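Local coordinates for protein putative glycosyltransferase (GalT1) (Streptococcus parasanguinis FW213, PDB 5HEA) that probably transfers a sugar from a nucleotide-sugar donor to an acceptor, this chain being the C-terminal part with its GT-A type family 2 glycosyltransferase domain, at residues Q129-S134 and S212-Q217; R262-C267 and L288-P293; I181-G186 and D192-R197; Y19-L24 and E53-I58. One frame throughout, in Å; residues are numbered along the deposited sequence.

Contact 1: residues Q129-S134 and S212-Q217; sequences QSFLFS and SYYYSQ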
loop_
_atom_site.group_PDB
_atom_site.type_symbol
_atom_site.label_atom_id
_atom_site.label_comp_id
_atom_site.label_asym_id
_atom_site.label_seq_id
_atom_site.Cartn_x
_atom_site.Cartn_y
_atom_site.Cartn_z
ATOM N N GLN A 129 -1.168 14.747 41.389
ATOM C CA GLN A 129 -2.383 15.523 41.653
ATOM C C GLN A 129 -2.076 16.830 42.380
ATOM O O GLN A 129 -2.692 17.141 43.390
ATOM C CB GLN A 129 -3.411 14.688 42.440
ATOM C CG GLN A 129 -3.925 13.473 41.663
ATOM C CD GLN A 129 -4.750 13.877 40.456
ATOM O OE1 GLN A 129 -5.776 14.546 40.597
ATOM N NE2 GLN A 129 -4.299 13.492 39.258
ATOM N N SER A 130 -1.105 17.587 41.878
ATOM C CA SER A 130 -0.731 18.837 42.532
ATOM C C SER A 130 -0.528 19.959 41.515
ATOM O O SER A 130 -0.004 19.738 40.425
ATOM C CB SER A 130 0.542 18.653 43.359
ATOM O OG SER A 130 1.610 18.240 42.527
ATOM N N PHE A 131 -0.961 21.160 41.882
ATOM C CA PHE A 131 -0.781 22.320 41.029
ATOM C C PHE A 131 0.632 22.842 41.156
ATOM O O PHE A 131 1.233 22.802 42.230
ATOM C CB PHE A 131 -1.741 23.434 41.424
ATOM C CG PHE A 131 -3.168 23.156 41.085
ATOM C CD1 PHE A 131 -3.681 23.534 39.855
ATOM C CD2 PHE A 131 -4.008 22.544 42.006
ATOM C CE1 PHE A 131 -5.015 23.290 39.537
ATOM C CE2 PHE A 131 -5.338 22.298 41.706
ATOM C CZ PHE A 131 -5.846 22.673 40.467
ATOM N N LEU A 132 1.155 23.342 40.048
ATOM C CA LEU A 132 2.369 24.130 40.073
ATOM C C LEU A 132 1.987 25.566 39.707
ATOM O O LEU A 132 1.644 25.856 38.558
ATOM C CB LEU A 132 3.387 23.561 39.091
ATOM C CG LEU A 132 4.706 24.333 39.027
ATOM C CD1 LEU A 132 5.389 24.296 40.393
ATOM C CD2 LEU A 132 5.606 23.778 37.931
ATOM N N PHE A 133 2.004 26.457 40.692
ATOM C CA PHE A 133 1.624 27.843 40.449
ATOM C C PHE A 133 2.842 28.676 40.081
ATOM O O PHE A 133 3.334 29.459 40.887
ATOM C CB PHE A 133 0.924 28.434 41.666
ATOM C CG PHE A 133 -0.390 27.785 41.975
ATOM C CD1 PHE A 133 -1.480 27.973 41.141
ATOM C CD2 PHE A 133 -0.542 26.995 43.109
ATOM C CE1 PHE A 133 -2.702 27.378 41.427
ATOM C CE2 PHE A 133 -1.756 26.406 43.403
ATOM C CZ PHE A 133 -2.839 26.596 42.558
ATOM N N SER A 134 3.321 28.493 38.855
ATOM C CA SER A 134 4.498 29.203 38.363
ATOM C C SER A 134 4.223 30.695 38.230
ATOM O O SER A 134 5.091 31.523 38.506
ATOM C CB SER A 134 4.919 28.646 37.006
ATOM O OG SER A 134 5.062 27.238 37.053
ATOM N N SER A 212 -4.495 31.405 34.287
ATOM C CA SER A 212 -5.904 31.060 34.460
ATOM C C SER A 212 -6.271 29.798 33.692
ATOM O O SER A 212 -7.357 29.232 33.865
ATOM C CB SER A 212 -6.779 32.216 33.999
ATOM O OG SER A 212 -6.526 33.357 34.798
ATOM N N TYR A 213 -5.354 29.376 32.835
ATOM C CA TYR A 213 -5.483 28.114 32.108
ATOM C C TYR A 213 -4.560 27.108 32.788
ATOM O O TYR A 213 -3.426 27.451 33.145
ATOM C CB TYR A 213 -5.057 28.331 30.656
ATOM C CG TYR A 213 -5.258 27.138 29.722
ATOM C CD1 TYR A 213 -4.324 26.106 29.671
ATOM C CD2 TYR A 213 -6.357 27.075 28.871
ATOM C CE1 TYR A 213 -4.485 25.014 28.795
ATOM C CE2 TYR A 213 -6.543 25.988 28.003
ATOM C CZ TYR A 213 -5.601 24.964 27.971
ATOM O OH TYR A 213 -5.762 23.892 27.107
ATOM N N TYR A 214 -5.043 25.879 32.978
ATOM C CA TYR A 214 -4.242 24.820 33.594
ATOM C C TYR A 214 -3.864 23.718 32.602
ATOM O O TYR A 214 -4.723 23.042 32.032
ATOM C CB TYR A 214 -4.941 24.255 34.837
ATOM C CG TYR A 214 -5.016 25.281 35.957
ATOM C CD1 TYR A 214 -3.904 25.549 36.751
ATOM C CD2 TYR A 214 -6.183 25.998 36.197
ATOM C CE1 TYR A 214 -3.956 26.500 37.761
ATOM C CE2 TYR A 214 -6.245 26.953 37.198
ATOM C CZ TYR A 214 -5.126 27.198 37.974
ATOM O OH TYR A 214 -5.172 28.135 38.980
ATOM N N TYR A 215 -2.558 23.573 32.402
ATOM C CA TYR A 215 -1.985 22.616 31.472
ATOM C C TYR A 215 -1.750 21.313 32.237
ATOM O O TYR A 215 -0.959 21.272 33.180
ATOM C CB TYR A 215 -0.655 23.166 30.926
ATOM C CG TYR A 215 0.052 22.266 29.942
ATOM C CD1 TYR A 215 0.986 21.331 30.369
ATOM C CD2 TYR A 215 -0.216 22.350 28.582
ATOM C CE1 TYR A 215 1.634 20.503 29.468
ATOM C CE2 TYR A 215 0.422 21.523 27.673
ATOM C CZ TYR A 215 1.346 20.606 28.122
ATOM O OH TYR A 215 1.983 19.789 27.221
ATOM N N SER A 216 -2.456 20.261 31.839
ATOM C CA SER A 216 -2.301 18.954 32.455
ATOM C C SER A 216 -0.992 18.311 32.020
ATOM O O SER A 216 -0.752 18.108 30.832
ATOM C CB SER A 216 -3.465 18.054 32.059
ATOM O OG SER A 216 -3.177 16.705 32.352
ATOM N N GLN A 217 -0.150 17.982 32.993
ATOM C CA GLN A 217 1.172 17.440 32.714
ATOM C C GLN A 217 1.281 16.019 33.278
ATOM O O GLN A 217 0.980 15.795 34.449
ATOM C CB GLN A 217 2.203 18.355 33.366
ATOM C CG GLN A 217 3.634 17.956 33.188
ATOM C CD GLN A 217 4.544 18.757 34.096
ATOM O OE1 GLN A 217 4.178 19.079 35.230
ATOM N NE2 GLN A 217 5.734 19.091 33.603
#
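F131 turns an edge of its ring onto one face of Y214, a T-shaped pair with centroids 5.1 Å apart and planes at 72°. The closest atoms are F131 CD1 and Y214 CE1, 3.6 Å apart, and F131 CE1 lies above the tyrosine ring toward its rim. Both aromatic side chains lean beside their backbone N (chi1 -71° for F131 and -67° for Y214) and leave the backbone heading for the other segment. This is the tight half of the contact. Tyrosine suits the buried position because it offers a flat apolar face while its hydroxyl bonds to E98.

Both phenylalanines lie on the exposed side of a buried Y214, and F133, at the centre of an inverse gamma turn, is the looser, meeting the tyrosine at an edge. F133 CE1 reaches Y214 OH at 3.6 Å and Y214 CE1 at 4.0 Å without a hydrogen bond, while F131 CB lies over one face of the F133 ring.

The two segments do not pair directly. A G1 bulge at Q129 and S130 leads into strand 130-132, which pairs with strand 116-125; that strand also runs parallel to strand 204-217, while F96 of strand 96-97 packs against both F131 and Y214.

Contact 2: residues R262-C267 and L288-P293; sequences RLKKCC and LIENYP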
loop_
_atom_site.group_PDB
_atom_site.type_symbol
_atom_site.label_atom_id
_atom_site.label_comp_id
_atom_site.label_asym_id
_atom_site.label_seq_id
_atom_site.Cartn_x
_atom_site.Cartn_y
_atom_site.Cartn_z
ATOM N N ARG A 262 17.051 24.527 17.907
ATOM C CA ARG A 262 16.325 23.407 17.298
ATOM C C ARG A 262 17.225 22.509 16.445
ATOM O O ARG A 262 17.127 21.283 16.512
ATOM C CB ARG A 262 15.123 23.900 16.473
ATOM C CG ARG A 262 14.023 24.491 17.341
ATOM C CD ARG A 262 12.879 25.080 16.500
ATOM N NE ARG A 262 11.776 25.561 17.332
ATOM C CZ ARG A 262 10.507 25.670 16.927
ATOM N NH1 ARG A 262 10.145 25.311 15.694
ATOM N NH2 ARG A 262 9.591 26.132 17.765
ATOM N N LEU A 263 18.100 23.118 15.648
ATOM C CA LEU A 263 19.058 22.362 14.848
ATOM C C LEU A 263 19.916 21.431 15.712
ATOM O O LEU A 263 20.150 20.273 15.353
ATOM C CB LEU A 263 19.961 23.322 14.047
ATOM C CG LEU A 263 19.235 24.005 12.880
ATOM C CD1 LEU A 263 20.124 25.099 12.283
ATOM C CD2 LEU A 263 18.842 22.973 11.827
ATOM N N LYS A 264 20.384 21.951 16.845
ATOM C CA LYS A 264 21.186 21.172 17.792
ATOM C C LYS A 264 20.403 19.963 18.280
ATOM O O LYS A 264 20.918 18.844 18.312
ATOM C CB LYS A 264 21.589 22.031 18.997
ATOM C CG LYS A 264 22.945 22.710 18.852
ATOM C CD LYS A 264 23.273 23.635 20.028
ATOM C CE LYS A 264 22.635 25.018 19.865
ATOM N NZ LYS A 264 23.044 25.694 18.592
ATOM N N LYS A 265 19.153 20.198 18.665
ATOM C CA LYS A 265 18.285 19.132 19.144
ATOM C C LYS A 265 18.001 18.107 18.038
ATOM O O LYS A 265 18.071 16.902 18.269
ATOM C CB LYS A 265 16.976 19.720 19.680
ATOM C CG LYS A 265 16.063 18.704 20.334
ATOM C CD LYS A 265 14.942 19.381 21.111
ATOM C CE LYS A 265 14.120 18.364 21.907
ATOM N NZ LYS A 265 13.470 17.326 21.046
ATOM N N CYS A 266 17.684 18.602 16.841
ATOM C CA CYS A 266 17.399 17.757 15.687
ATOM C C CYS A 266 18.605 16.904 15.302
ATOM O O CYS A 266 18.470 15.716 15.024
ATOM C CB CYS A 266 16.990 18.630 14.494
ATOM S SG CYS A 266 17.042 17.777 12.879
ATOM N N CYS A 267 19.779 17.527 15.280
ATOM C CA CYS A 267 21.016 16.871 14.874
ATOM C C CYS A 267 21.246 15.594 15.690
ATOM O O CYS A 267 21.570 14.535 15.140
ATOM C CB CYS A 267 22.188 17.842 15.041
ATOM S SG CYS A 267 23.831 17.176 14.614
ATOM N N LEU A 288 27.333 24.716 9.185
ATOM C CA LEU A 288 27.509 25.943 8.406
ATOM C C LEU A 288 27.389 27.169 9.306
ATOM O O LEU A 288 28.180 28.108 9.219
ATOM C CB LEU A 288 26.473 26.032 7.281
ATOM C CG LEU A 288 26.655 25.067 6.111
ATOM C CD1 LEU A 288 25.501 25.186 5.116
ATOM C CD2 LEU A 288 27.988 25.326 5.422
ATOM N N ILE A 289 26.383 27.153 10.165
ATOM C CA ILE A 289 26.098 28.296 11.017
ATOM C C ILE A 289 27.237 28.553 12.015
ATOM O O ILE A 289 27.681 29.693 12.195
ATOM C CB ILE A 289 24.766 28.095 11.750
ATOM C CG1 ILE A 289 23.611 28.203 10.760
ATOM C CG2 ILE A 289 24.603 29.117 12.862
ATOM C CD1 ILE A 289 22.280 27.797 11.343
ATOM N N GLU A 290 27.728 27.483 12.629
ATOM C CA GLU A 290 28.747 27.592 13.671
ATOM C C GLU A 290 30.169 27.706 13.137
ATOM O O GLU A 290 31.014 28.347 13.748
ATOM C CB GLU A 290 28.654 26.404 14.636
ATOM C CG GLU A 290 27.404 26.413 15.500
ATOM C CD GLU A 290 27.399 25.301 16.541
ATOM O OE1 GLU A 290 28.221 24.362 16.418
ATOM O OE2 GLU A 290 26.576 25.368 17.486
ATOM N N ASN A 291 30.445 27.084 11.999
ATOM C CA ASN A 291 31.824 27.011 11.541
ATOM C C ASN A 291 32.121 27.780 10.262
ATOM O O ASN A 291 33.283 27.957 9.903
ATOM C CB ASN A 291 32.263 25.550 11.430
ATOM C CG ASN A 291 32.177 24.829 12.765
ATOM O OD1 ASN A 291 32.572 25.377 13.790
ATOM N ND2 ASN A 291 31.630 23.614 12.762
ATOM N N TYR A 292 31.076 28.242 9.584
ATOM C CA TYR A 292 31.270 29.023 8.366
ATOM C C TYR A 292 30.445 30.304 8.335
ATOM O O TYR A 292 29.830 30.602 7.316
ATOM C CB TYR A 292 30.943 28.175 7.130
ATOM C CG TYR A 292 31.743 26.895 7.031
ATOM C CD1 TYR A 292 31.349 25.753 7.721
ATOM C CD2 TYR A 292 32.892 26.828 6.251
ATOM C CE1 TYR A 292 32.081 24.578 7.642
ATOM C CE2 TYR A 292 33.629 25.653 6.156
ATOM C CZ TYR A 292 33.221 24.536 6.862
ATOM O OH TYR A 292 33.935 23.361 6.776
ATOM N N PRO A 293 30.438 31.084 9.436
ATOM C CA PRO A 293 29.683 32.335 9.320
ATOM C C PRO A 293 30.376 33.309 8.363
ATOM O O PRO A 293 31.548 33.126 8.017
ATOM C CB PRO A 293 29.714 32.889 10.746
ATOM C CG PRO A 293 31.005 32.392 11.296
ATOM C CD PRO A 293 31.210 31.026 10.694
#
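L263 and I289 bring the two helical segments to their closest backbone approach, with L263 CA and I289 CA 10.0 Å apart; K264 CA and E290 CA follow at 10.7 Å. At this spacing no backbone atoms meet, and the contact is left to side-chain ends. R262-C267 lies within helix 253-272, whereas L288-P293 takes in the last turn of helix 276-291 and the two residues after it; Y292 N still bonds to L288 O.

The apolar touch is methyl to methyl: L263 CD1 lies 3.6 Å from I289 CD1. The two side chains cross at about a right angle. L263 CG and I289 CG1 each lie beside their backbone N and the chain then extends (chi2 171° in both), so that leucine and isoleucine carry a methyl into the middle of the gap at a buried position.

The two helices follow each other in a helical hairpin whose arms splay apart. Two disulfides staple it nearer its turn, C266 to C282 and C267 to C283; the present contact lies toward the open end. From the second subunit, S247 packs on I289 and K201 on L288.

On the exposed flank, which suits charged residues, K264 and E290 make a long salt bridge, NZ to OE2 at 3.7 Å. The lysine bends at chi3 and chi4 while the glutamate stays extended, and K264 NZ also gives a weak hydrogen bond to K260 O.

Contact 3: residues I181-G186 and D192-R197; sequences IRFPLG and DATIYR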
loop_
_atom_site.group_PDB
_atom_site.type_symbol
_atom_site.label_atom_id
_atom_site.label_comp_id
_atom_site.label_asym_id
_atom_site.label_seq_id
_atom_site.Cartn_x
_atom_site.Cartn_y
_atom_site.Cartn_z
ATOM N N ILE A 181 -6.056 31.225 6.989
ATOM C CA ILE A 181 -5.199 30.563 7.966
ATOM C C ILE A 181 -5.822 29.261 8.463
ATOM O O ILE A 181 -6.926 29.268 9.019
ATOM C CB ILE A 181 -4.869 31.497 9.173
ATOM C CG1 ILE A 181 -3.982 32.667 8.715
ATOM C CG2 ILE A 181 -4.147 30.713 10.250
ATOM C CD1 ILE A 181 -3.698 33.707 9.804
ATOM N N ARG A 182 -5.112 28.151 8.260
ATOM C CA ARG A 182 -5.541 26.831 8.736
ATOM C C ARG A 182 -4.340 26.085 9.276
ATOM O O ARG A 182 -3.203 26.367 8.882
ATOM C CB ARG A 182 -6.194 26.014 7.599
ATOM C CG ARG A 182 -7.559 26.556 7.133
ATOM C CD ARG A 182 -8.575 26.594 8.281
ATOM N NE ARG A 182 -9.910 27.025 7.857
ATOM C CZ ARG A 182 -10.314 28.293 7.805
ATOM N NH1 ARG A 182 -9.487 29.286 8.133
ATOM N NH2 ARG A 182 -11.552 28.575 7.416
ATOM N N PHE A 183 -4.588 25.143 10.187
ATOM C CA PHE A 183 -3.532 24.278 10.687
ATOM C C PHE A 183 -3.173 23.286 9.576
ATOM O O PHE A 183 -4.059 22.783 8.898
ATOM C CB PHE A 183 -3.991 23.533 11.944
ATOM C CG PHE A 183 -4.258 24.446 13.125
ATOM C CD1 PHE A 183 -5.476 25.100 13.251
ATOM C CD2 PHE A 183 -3.277 24.670 14.083
ATOM C CE1 PHE A 183 -5.726 25.963 14.329
ATOM C CE2 PHE A 183 -3.518 25.533 15.165
ATOM C CZ PHE A 183 -4.747 26.172 15.280
ATOM N N PRO A 184 -1.873 23.005 9.397
ATOM C CA PRO A 184 -1.365 22.053 8.393
ATOM C C PRO A 184 -1.714 20.594 8.696
ATOM O O PRO A 184 -1.499 20.120 9.806
ATOM C CB PRO A 184 0.154 22.255 8.463
ATOM C CG PRO A 184 0.390 22.788 9.842
ATOM C CD PRO A 184 -0.778 23.695 10.094
ATOM N N LEU A 185 -2.231 19.884 7.699
ATOM C CA LEU A 185 -2.749 18.535 7.896
ATOM C C LEU A 185 -1.671 17.492 8.151
ATOM O O LEU A 185 -0.560 17.582 7.621
ATOM C CB LEU A 185 -3.614 18.108 6.708
ATOM C CG LEU A 185 -5.023 18.700 6.638
ATOM C CD1 LEU A 185 -5.517 19.112 8.025
ATOM C CD2 LEU A 185 -5.115 19.858 5.671
ATOM N N GLY A 186 -2.007 16.516 8.992
ATOM C CA GLY A 186 -1.160 15.363 9.242
ATOM C C GLY A 186 0.117 15.698 9.981
ATOM O O GLY A 186 0.911 14.817 10.308
ATOM N N ASP A 192 2.729 25.365 16.349
ATOM C CA ASP A 192 4.013 25.990 16.016
ATOM C C ASP A 192 3.972 26.630 14.611
ATOM O O ASP A 192 4.533 27.701 14.393
ATOM C CB ASP A 192 5.102 24.907 16.113
ATOM C CG ASP A 192 6.526 25.429 15.868
ATOM O OD1 ASP A 192 6.837 26.610 16.128
ATOM O OD2 ASP A 192 7.355 24.614 15.433
ATOM N N ALA A 193 3.284 25.973 13.676
ATOM C CA ALA A 193 3.201 26.428 12.286
ATOM C C ALA A 193 2.116 27.468 12.040
ATOM O O ALA A 193 2.060 28.054 10.960
ATOM C CB ALA A 193 2.983 25.226 11.352
ATOM N N THR A 194 1.273 27.730 13.038
ATOM C CA THR A 194 0.021 28.441 12.767
ATOM C C THR A 194 -0.238 29.701 13.605
ATOM O O THR A 194 -0.643 30.730 13.062
ATOM C CB THR A 194 -1.204 27.470 12.903
ATOM O OG1 THR A 194 -0.984 26.306 12.096
ATOM C CG2 THR A 194 -2.497 28.149 12.443
ATOM N N ILE A 195 -0.034 29.609 14.917
ATOM C CA ILE A 195 -0.438 30.678 15.835
ATOM C C ILE A 195 0.217 32.006 15.460
ATOM O O ILE A 195 -0.453 33.034 15.376
ATOM C CB ILE A 195 -0.167 30.291 17.312
ATOM C CG1 ILE A 195 -1.057 29.111 17.707
ATOM C CG2 ILE A 195 -0.458 31.457 18.248
ATOM C CD1 ILE A 195 -2.560 29.378 17.464
ATOM N N TYR A 196 1.513 31.977 15.181
ATOM C CA TYR A 196 2.224 33.217 14.853
ATOM C C TYR A 196 1.663 33.920 13.618
ATOM O O TYR A 196 1.723 35.153 13.514
ATOM C CB TYR A 196 3.729 32.972 14.714
ATOM C CG TYR A 196 4.147 32.380 13.390
ATOM C CD1 TYR A 196 4.075 31.015 13.166
ATOM C CD2 TYR A 196 4.644 33.190 12.375
ATOM C CE1 TYR A 196 4.472 30.466 11.952
ATOM C CE2 TYR A 196 5.044 32.652 11.157
ATOM C CZ TYR A 196 4.954 31.290 10.954
ATOM O OH TYR A 196 5.342 30.753 9.746
ATOM N N ARG A 197 1.107 33.159 12.678
ATOM C CA ARG A 197 0.505 33.795 11.509
ATOM C C ARG A 197 -0.720 34.638 11.883
ATOM O O ARG A 197 -0.962 35.690 11.296
ATOM C CB ARG A 197 0.190 32.767 10.421
ATOM C CG ARG A 197 1.448 32.043 9.932
ATOM C CD ARG A 197 1.162 31.116 8.777
ATOM N NE ARG A 197 0.810 29.762 9.204
ATOM C CZ ARG A 197 -0.284 29.110 8.806
ATOM N NH1 ARG A 197 -1.142 29.710 7.984
ATOM N NH2 ARG A 197 -0.523 27.859 9.216
#
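T194 lays its methyl over the face of the F183 ring, CG2 standing 3.9 Å from the centroid and only 11° off the ring normal, a well-centred CH-pi contact. With chi1 at -52°, the methyl points opposite the backbone N and the hydroxyl swings beside it, where OG1 bonds to E190 O. The same methyl touches I181 CG2 at 3.8 Å. Threonine thus shows an apolar branch to the ring while its polar branch is satisfied within the loop. P184 CG rests 3.9 Å from A193 CB.

R197, from the first turn of helix 195-201, supplies the polar tie. Its chain bends at chi3, which turns the guanidinium back so that two carbonyls lie at its edge. R197 NH2 donates to R182 O across the contact at 3.1 Å (N-H...O 163°), and R197 NE reaches back to A193 O at 2.8 Å. A weak bond from NH2 to A193 O completes the grip, which should fix the rotation of the group and gives both carbonyls a donor in a largely buried contact.

T194 holds the N-cap position of that helix, though its side chain makes no capping bond. N284 and Q281 of the second subunit pack on I181 and R197, placing the contact at a subunit interface. Within the chain F183 meets F90 and R76, N77 of helix 72-82 bonds to F183 O, and helix 231-247 lies against A193 and Y196.

Contact 4: residues Y19-L24 and E53-I58; sequences YLKRCL and EEYAKI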
loop_
_atom_site.group_PDB
_atom_site.type_symbol
_atom_site.label_atom_id
_atom_site.label_comp_id
_atom_site.label_asym_id
_atom_site.label_seq_id
_atom_site.Cartn_x
_atom_site.Cartn_y
_atom_site.Cartn_z
ATOM N N TYR A 19 -10.154 12.680 31.054
ATOM C CA TYR A 19 -9.967 14.107 31.319
ATOM C C TYR A 19 -11.072 15.014 30.794
ATOM O O TYR A 19 -11.153 16.187 31.169
ATOM C CB TYR A 19 -8.635 14.549 30.729
ATOM C CG TYR A 19 -7.491 13.676 31.179
ATOM C CD1 TYR A 19 -7.097 13.647 32.512
ATOM C CD2 TYR A 19 -6.812 12.871 30.273
ATOM C CE1 TYR A 19 -6.051 12.846 32.932
ATOM C CE2 TYR A 19 -5.768 12.070 30.682
ATOM C CZ TYR A 19 -5.388 12.063 32.007
ATOM O OH TYR A 19 -4.342 11.261 32.400
ATOM N N LEU A 20 -11.925 14.471 29.936
ATOM C CA LEU A 20 -12.902 15.289 29.221
ATOM C C LEU A 20 -13.942 15.950 30.133
ATOM O O LEU A 20 -14.294 17.125 29.940
ATOM C CB LEU A 20 -13.578 14.458 28.123
ATOM C CG LEU A 20 -14.503 15.188 27.148
ATOM C CD1 LEU A 20 -13.792 16.328 26.430
ATOM C CD2 LEU A 20 -15.057 14.190 26.131
ATOM N N LYS A 21 -14.441 15.216 31.127
ATOM C CA LYS A 21 -15.472 15.767 32.013
ATOM C C LYS A 21 -14.936 16.958 32.818
ATOM O O LYS A 21 -15.617 17.968 32.985
ATOM C CB LYS A 21 -16.041 14.690 32.969
ATOM C CG LYS A 21 -16.807 13.543 32.289
ATOM C CD LYS A 21 -17.636 12.711 33.291
ATOM C CE LYS A 21 -16.864 11.516 33.858
ATOM N NZ LYS A 21 -17.618 10.803 34.957
ATOM N N ARG A 22 -13.713 16.832 33.320
ATOM C CA ARG A 22 -13.076 17.936 34.027
ATOM C C ARG A 22 -12.962 19.173 33.121
ATOM O O ARG A 22 -13.286 20.289 33.539
ATOM C CB ARG A 22 -11.702 17.519 34.553
ATOM C CG ARG A 22 -11.023 18.584 35.399
ATOM C CD ARG A 22 -9.646 18.121 35.824
ATOM N NE ARG A 22 -8.789 17.863 34.667
ATOM C CZ ARG A 22 -7.628 17.227 34.731
ATOM N NH1 ARG A 22 -7.177 16.771 35.895
ATOM N NH2 ARG A 22 -6.911 17.046 33.638
ATOM N N CYS A 23 -12.541 18.965 31.878
ATOM C CA CYS A 23 -12.444 20.073 30.926
ATOM C C CYS A 23 -13.799 20.747 30.728
ATOM O O CYS A 23 -13.945 21.954 30.938
ATOM C CB CYS A 23 -11.898 19.584 29.582
ATOM S SG CYS A 23 -11.854 20.883 28.305
ATOM N N LEU A 24 -14.800 19.956 30.351
ATOM C CA LEU A 24 -16.120 20.488 30.049
ATOM C C LEU A 24 -16.811 21.138 31.264
ATOM O O LEU A 24 -17.478 22.160 31.115
ATOM C CB LEU A 24 -17.001 19.405 29.417
ATOM C CG LEU A 24 -16.506 18.884 28.052
ATOM C CD1 LEU A 24 -17.456 17.848 27.474
ATOM C CD2 LEU A 24 -16.298 20.022 27.067
ATOM N N GLU A 53 -21.688 13.363 23.842
ATOM C CA GLU A 53 -23.138 13.314 23.634
ATOM C C GLU A 53 -23.915 13.639 24.901
ATOM O O GLU A 53 -24.899 14.374 24.861
ATOM C CB GLU A 53 -23.566 11.944 23.096
ATOM C CG GLU A 53 -23.172 11.697 21.649
ATOM C CD GLU A 53 -23.920 12.600 20.677
ATOM O OE1 GLU A 53 -24.979 13.139 21.056
ATOM O OE2 GLU A 53 -23.448 12.777 19.532
ATOM N N GLU A 54 -23.463 13.093 26.026
ATOM C CA GLU A 54 -24.131 13.322 27.302
ATOM C C GLU A 54 -24.087 14.790 27.705
ATOM O O GLU A 54 -25.078 15.316 28.195
ATOM C CB GLU A 54 -23.528 12.450 28.399
ATOM C CG GLU A 54 -23.779 10.964 28.203
ATOM C CD GLU A 54 -23.109 10.113 29.274
ATOM O OE1 GLU A 54 -22.130 10.589 29.893
ATOM O OE2 GLU A 54 -23.567 8.970 29.498
ATOM N N TYR A 55 -22.948 15.456 27.505
ATOM C CA TYR A 55 -22.857 16.887 27.825
ATOM C C TYR A 55 -23.709 17.747 26.874
ATOM O O TYR A 55 -24.318 18.728 27.296
ATOM C CB TYR A 55 -21.396 17.374 27.850
ATOM C CG TYR A 55 -20.715 17.174 29.183
ATOM C CD1 TYR A 55 -20.204 15.931 29.542
ATOM C CD2 TYR A 55 -20.599 18.218 30.094
ATOM C CE1 TYR A 55 -19.588 15.733 30.772
ATOM C CE2 TYR A 55 -19.986 18.030 31.330
ATOM C CZ TYR A 55 -19.480 16.786 31.662
ATOM O OH TYR A 55 -18.868 16.579 32.882
ATOM N N ALA A 56 -23.748 17.375 25.597
ATOM C CA ALA A 56 -24.569 18.084 24.614
ATOM C C ALA A 56 -26.051 18.082 25.009
ATOM O O ALA A 56 -26.784 19.025 24.708
ATOM C CB ALA A 56 -24.399 17.460 23.229
ATOM N N LYS A 57 -26.485 17.018 25.677
ATOM C CA LYS A 57 -27.886 16.895 26.065
ATOM C C LYS A 57 -28.283 17.847 27.192
ATOM O O LYS A 57 -29.456 18.171 27.334
ATOM C CB LYS A 57 -28.217 15.450 26.452
ATOM C CG LYS A 57 -28.156 14.478 25.289
ATOM C CD LYS A 57 -28.327 13.035 25.738
ATOM C CE LYS A 57 -28.249 12.093 24.535
ATOM N NZ LYS A 57 -28.369 10.658 24.913
ATOM N N ILE A 58 -27.318 18.304 27.986
ATOM C CA ILE A 58 -27.653 19.136 29.146
ATOM C C ILE A 58 -27.263 20.617 29.033
ATOM O O ILE A 58 -27.529 21.401 29.939
ATOM C CB ILE A 58 -27.116 18.535 30.472
ATOM C CG1 ILE A 58 -25.614 18.267 30.390
ATOM C CG2 ILE A 58 -27.875 17.256 30.826
ATOM C CD1 ILE A 58 -24.752 19.389 30.946
#
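L24 starts beside its backbone N (chi1 -64°) and then extends (chi2 -178°), which carries CD1 over one face of the Y55 ring. From the other helix Y55 holds its ring out toward L24 and K21. The methyl lies 4.1 Å from the ring centroid and 23° off its normal, a CH-pi contact displaced toward the CG side of the ring, where L24 CD1 to Y55 CG is 3.7 Å. On the same face, L24 CB lies by the CD2-CE2 side, 3.8 Å from Y55 CE2, so the leucine lies obliquely along the aromatic surface.

K21 takes the outer end of the tyrosine. Its CB is 3.4 Å from Y55 OH, and its CG lies near the ring plane at the edge, 3.9 Å from Y55 CE1. The lysine takes part through its methylenes alone: it bends at chi3 and its ammonium end leads away from Y55 at an exposed position. Y55 OH itself bonds to D25, one residue past the first segment. Tyrosine is therefore apt here, long enough to reach from one helix to the surface of the other and polar at the tip where it arrives.

Helices 20-28 and 48-58 are joined through strand 35-41, which runs parallel to both 7-13 and 62-66. Neighbouring helices linked through parallel strands in this way belong to the Rossmann-like alpha/beta part of a GT-A glycosyltransferase fold.

Contact 3 is the buried one, nearest the chain's centre, and it alone has a hydrogen bond across its segments. Contacts 1, 2 and 4 are partly buried and rest on side-chain packing: aromatic on aromatic at the sheet margin in contact 1, methyl on methyl with a long ion pair in contact 2, and aliphatic on aromatic in contact 4. Contacts 2 and 4 both join helices, but on opposite sides of the chain's centre. R262 of contact 2 makes a salt bridge to D192 of contact 3, tying the C-terminal helices to the loop region, and both contacts meet the second subunit. R22 of contact 4 packs on S216 of contact 1.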